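PDB 5ZH8: teichoic acid D-alanine hydrolase from Staphylococcus aureus, which removes D-alanyl groups from wall and lipoteichoic acids by ester hydrolysis, influencing methicillin resistance, autolysis and cell wall structure. Local coordinates for residues 180-192 and 274-286. Residues are numbered along the deposited sequence; the frame is centred on the assembly and turned at random.
Sequences YKSSKDYKNLDQA and LRPNILDQYYGAG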
# COMPACT_ATOMS: atom_id res chain seq x y z
N TYR A 180 12.38 -5.63 -12.17
CA TYR A 180 13.15 -4.42 -12.39
C TYR A 180 13.41 -3.77 -11.05
O TYR A 180 12.48 -3.46 -10.31
CB TYR A 180 12.42 -3.42 -13.28
CG TYR A 180 13.19 -2.13 -13.52
CD1 TYR A 180 14.40 -2.15 -14.19
CD2 TYR A 180 12.70 -0.91 -13.08
CE1 TYR A 180 15.10 -0.97 -14.43
CE2 TYR A 180 13.39 0.27 -13.31
CZ TYR A 180 14.60 0.23 -13.99
OH TYR A 180 15.29 1.40 -14.21
N LYS A 181 14.68 -3.62 -10.72
CA LYS A 181 15.09 -2.93 -9.52
C LYS A 181 15.54 -1.55 -9.96
O LYS A 181 16.64 -1.40 -10.50
CB LYS A 181 16.25 -3.68 -8.84
CG LYS A 181 15.81 -4.84 -7.96
CD LYS A 181 16.96 -5.37 -7.12
CE LYS A 181 17.34 -4.44 -5.99
NZ LYS A 181 18.77 -4.61 -5.62
N SER A 182 14.69 -0.54 -9.74
CA SER A 182 15.00 0.84 -10.12
C SER A 182 16.22 1.41 -9.37
O SER A 182 16.59 0.91 -8.30
CB SER A 182 13.79 1.74 -9.88
OG SER A 182 13.31 1.58 -8.55
N SER A 183 16.84 2.43 -9.96
CA SER A 183 17.94 3.15 -9.33
C SER A 183 17.89 4.63 -9.72
O SER A 183 17.54 4.97 -10.84
CB SER A 183 19.29 2.56 -9.74
OG SER A 183 20.35 3.22 -9.08
N LYS A 184 18.26 5.50 -8.78
CA LYS A 184 18.30 6.94 -9.03
C LYS A 184 19.43 7.30 -9.99
O LYS A 184 19.39 8.32 -10.66
CB LYS A 184 18.47 7.71 -7.71
CG LYS A 184 17.33 7.51 -6.72
CD LYS A 184 17.62 8.24 -5.41
CE LYS A 184 16.36 8.51 -4.61
NZ LYS A 184 16.62 9.23 -3.32
N ASP A 185 20.45 6.44 -10.03
CA ASP A 185 21.57 6.57 -10.95
C ASP A 185 21.11 6.71 -12.40
O ASP A 185 21.66 7.51 -13.15
CB ASP A 185 22.50 5.36 -10.83
CG ASP A 185 23.17 5.25 -9.47
OD1 ASP A 185 22.83 6.04 -8.56
OD2 ASP A 185 24.03 4.36 -9.31
N TYR A 186 20.11 5.93 -12.78
CA TYR A 186 19.70 5.84 -14.18
C TYR A 186 19.01 7.12 -14.63
O TYR A 186 17.98 7.51 -14.08
CB TYR A 186 18.79 4.62 -14.41
CG TYR A 186 19.33 3.32 -13.85
CD1 TYR A 186 20.71 3.08 -13.74
CD2 TYR A 186 18.46 2.31 -13.45
CE1 TYR A 186 21.18 1.88 -13.23
CE2 TYR A 186 18.93 1.11 -12.94
CZ TYR A 186 20.30 0.90 -12.84
OH TYR A 186 20.76 -0.29 -12.34
N LYS A 187 19.60 7.76 -15.63
CA LYS A 187 19.16 9.07 -16.09
C LYS A 187 18.17 8.96 -17.24
O LYS A 187 17.55 9.96 -17.60
CB LYS A 187 20.36 9.89 -16.56
CG LYS A 187 21.48 10.03 -15.53
CD LYS A 187 21.02 10.69 -14.23
CE LYS A 187 20.64 12.15 -14.42
NZ LYS A 187 20.44 12.86 -13.12
N ASN A 188 18.05 7.77 -17.83
CA ASN A 188 17.24 7.61 -19.04
C ASN A 188 16.79 6.17 -19.27
O ASN A 188 17.24 5.25 -18.58
CB ASN A 188 18.03 8.10 -20.26
CG ASN A 188 19.38 7.41 -20.38
OD1 ASN A 188 19.46 6.19 -20.43
ND2 ASN A 188 20.43 8.21 -20.45
N LEU A 189 15.89 6.00 -20.24
CA LEU A 189 15.37 4.68 -20.60
C LEU A 189 16.50 3.72 -20.96
O LEU A 189 16.46 2.56 -20.56
CB LEU A 189 14.40 4.80 -21.77
CG LEU A 189 13.70 3.53 -22.26
CD1 LEU A 189 12.89 2.88 -21.15
CD2 LEU A 189 12.82 3.82 -23.46
N ASP A 190 17.49 4.20 -21.70
CA ASP A 190 18.62 3.38 -22.16
C ASP A 190 19.35 2.69 -21.01
O ASP A 190 19.58 1.48 -21.04
CB ASP A 190 19.62 4.20 -22.99
CG ASP A 190 19.27 4.21 -24.48
OD1 ASP A 190 18.30 4.90 -24.86
OD2 ASP A 190 19.98 3.54 -25.26
N GLN A 191 19.72 3.47 -19.99
CA GLN A 191 20.43 2.93 -18.83
C GLN A 191 19.58 1.90 -18.08
O GLN A 191 20.09 0.88 -17.63
CB GLN A 191 20.87 4.05 -17.89
CG GLN A 191 21.97 4.93 -18.46
CD GLN A 191 22.40 6.04 -17.52
OE1 GLN A 191 22.17 5.97 -16.32
NE2 GLN A 191 23.04 7.06 -18.07
N ALA A 192 18.29 2.18 -17.95
CA ALA A 192 17.37 1.25 -17.30
C ALA A 192 17.32 -0.10 -18.02
O ALA A 192 17.43 -1.14 -17.37
CB ALA A 192 15.97 1.85 -17.24
N LEU A 274 5.34 11.48 -1.31
CA LEU A 274 6.28 10.55 -1.94
C LEU A 274 6.72 11.12 -3.29
O LEU A 274 6.02 10.97 -4.29
CB LEU A 274 5.61 9.19 -2.17
CG LEU A 274 5.14 8.37 -0.97
CD1 LEU A 274 4.67 7.02 -1.45
CD2 LEU A 274 6.24 8.23 0.07
N ARG A 275 7.89 11.76 -3.30
CA ARG A 275 8.40 12.44 -4.49
C ARG A 275 8.91 11.42 -5.50
O ARG A 275 9.77 10.60 -5.17
CB ARG A 275 9.53 13.40 -4.11
CG ARG A 275 9.94 14.37 -5.21
CD ARG A 275 10.69 15.57 -4.61
NE ARG A 275 11.04 16.56 -5.63
CZ ARG A 275 12.12 16.50 -6.42
NH1 ARG A 275 13.00 15.50 -6.31
NH2 ARG A 275 12.34 17.46 -7.32
N PRO A 276 8.37 11.45 -6.74
CA PRO A 276 8.92 10.62 -7.79
C PRO A 276 10.37 11.00 -8.08
O PRO A 276 10.67 12.17 -8.35
CB PRO A 276 8.02 10.91 -8.99
CG PRO A 276 6.74 11.38 -8.41
CD PRO A 276 7.14 12.15 -7.18
N ASN A 277 11.26 10.01 -8.01
CA ASN A 277 12.70 10.22 -8.12
C ASN A 277 13.35 9.40 -9.25
O ASN A 277 14.58 9.43 -9.40
CB ASN A 277 13.37 9.90 -6.78
CG ASN A 277 13.05 8.50 -6.28
OD1 ASN A 277 12.22 7.79 -6.85
ND2 ASN A 277 13.72 8.09 -5.23
N ILE A 278 12.54 8.68 -10.03
CA ILE A 278 13.05 7.74 -11.03
C ILE A 278 12.29 7.79 -12.37
O ILE A 278 12.47 6.92 -13.22
CB ILE A 278 12.99 6.29 -10.49
CG1 ILE A 278 11.56 5.92 -10.07
CG2 ILE A 278 13.96 6.11 -9.33
CD1 ILE A 278 11.38 4.46 -9.71
N LEU A 279 11.46 8.80 -12.57
CA LEU A 279 10.58 8.85 -13.73
C LEU A 279 11.33 9.16 -15.03
O LEU A 279 10.80 8.94 -16.12
CB LEU A 279 9.46 9.86 -13.49
CG LEU A 279 8.55 9.62 -12.27
CD1 LEU A 279 7.42 10.64 -12.26
CD2 LEU A 279 8.01 8.20 -12.26
N ASP A 280 12.56 9.65 -14.91
CA ASP A 280 13.44 9.82 -16.08
C ASP A 280 13.84 8.49 -16.75
O ASP A 280 14.17 8.47 -17.93
CB ASP A 280 14.70 10.64 -15.72
CG ASP A 280 15.49 10.06 -14.55
OD1 ASP A 280 15.00 9.13 -13.87
OD2 ASP A 280 16.61 10.56 -14.31
N GLN A 281 13.81 7.40 -15.99
CA GLN A 281 14.15 6.07 -16.51
C GLN A 281 12.91 5.19 -16.76
O GLN A 281 13.05 4.02 -17.10
CB GLN A 281 15.09 5.37 -15.51
CG GLN A 281 14.39 4.66 -14.35
CD GLN A 281 15.22 4.63 -13.08
OE1 GLN A 281 15.45 3.57 -12.51
NE2 GLN A 281 15.65 5.80 -12.62
N TYR A 282 11.72 5.76 -16.58
CA TYR A 282 10.47 4.99 -16.59
C TYR A 282 9.56 5.29 -17.78
O TYR A 282 8.34 5.17 -17.68
CB TYR A 282 9.72 5.19 -15.26
CG TYR A 282 9.64 3.93 -14.43
CD1 TYR A 282 8.65 2.98 -14.67
CD2 TYR A 282 10.57 3.67 -13.43
CE1 TYR A 282 8.58 1.82 -13.93
CE2 TYR A 282 10.50 2.51 -12.67
CZ TYR A 282 9.50 1.59 -12.93
OH TYR A 282 9.44 0.44 -12.18
N TYR A 283 10.16 5.66 -18.91
CA TYR A 283 9.38 5.96 -20.12
C TYR A 283 8.73 4.69 -20.65
O TYR A 283 9.42 3.78 -21.10
CB TYR A 283 10.26 6.60 -21.19
CG TYR A 283 10.50 8.08 -20.95
CD1 TYR A 283 11.50 8.50 -20.08
CD2 TYR A 283 9.73 9.05 -21.58
CE1 TYR A 283 11.72 9.84 -19.85
CE2 TYR A 283 9.94 10.39 -21.36
CZ TYR A 283 10.95 10.78 -20.49
OH TYR A 283 11.19 12.12 -20.25
N GLY A 284 7.41 4.63 -20.56
CA GLY A 284 6.63 3.50 -21.07
C GLY A 284 6.03 2.60 -20.02
O GLY A 284 5.11 1.83 -20.33
N ALA A 285 6.53 2.66 -18.79
CA ALA A 285 6.03 1.82 -17.69
C ALA A 285 5.47 2.61 -16.50
O ALA A 285 5.15 2.02 -15.46
CB ALA A 285 7.13 0.87 -17.22
N GLY A 286 5.37 3.93 -16.63
CA GLY A 286 4.65 4.75 -15.65
C GLY A 286 5.28 6.06 -15.23
O GLY A 286 5.47 6.30 -14.04
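The side-chain amide of Q281 reaches into the bend of residues 180-188 and is bonded at both ends. Its OE1 accepts twice. S183 N approaches Q281 OE1 in the carbonyl plane, on a lone pair, at 3.1 Å. Y180 OH, 2.8 Å from Q281 OE1, arrives tilted 22° from that plane. On the other branch, Q281 NE2 donates to S183 O at 2.7 Å, so the backbone of S183 both gives to and takes from one amide, which sets which way round the Q281 amide lies. Q281 has CG between the backbone N and the carbonyl carbon and a chain bent beyond it, which together bring the amide beside S183. The Y180 ring stands almost perpendicular to it, planes 87° apart, and Y186 brings its ring edge, through CD2, to 3.4 Å from Q281 OE1.

With CG anti to the backbone N (chi1 179°), Y180 also presents its edge to the face of Y282 in an offset edge-to-face pair, centroids 5.7 Å apart. The hydroxyl of Y282 is hydrogen-bonded to D213. Beside the amide, I278 CD1 packs against S182 CB. Farther along, A192 CB lies 3.6 Å from Q281 O, and L189 extends CD1 to Y283 O.

N188 caps helix 189-199 through OD1, which accepts from Q191 N, while its CA-H points at D280 O. The contact thus joins two irregular connections of the beta-lactamase-like fold.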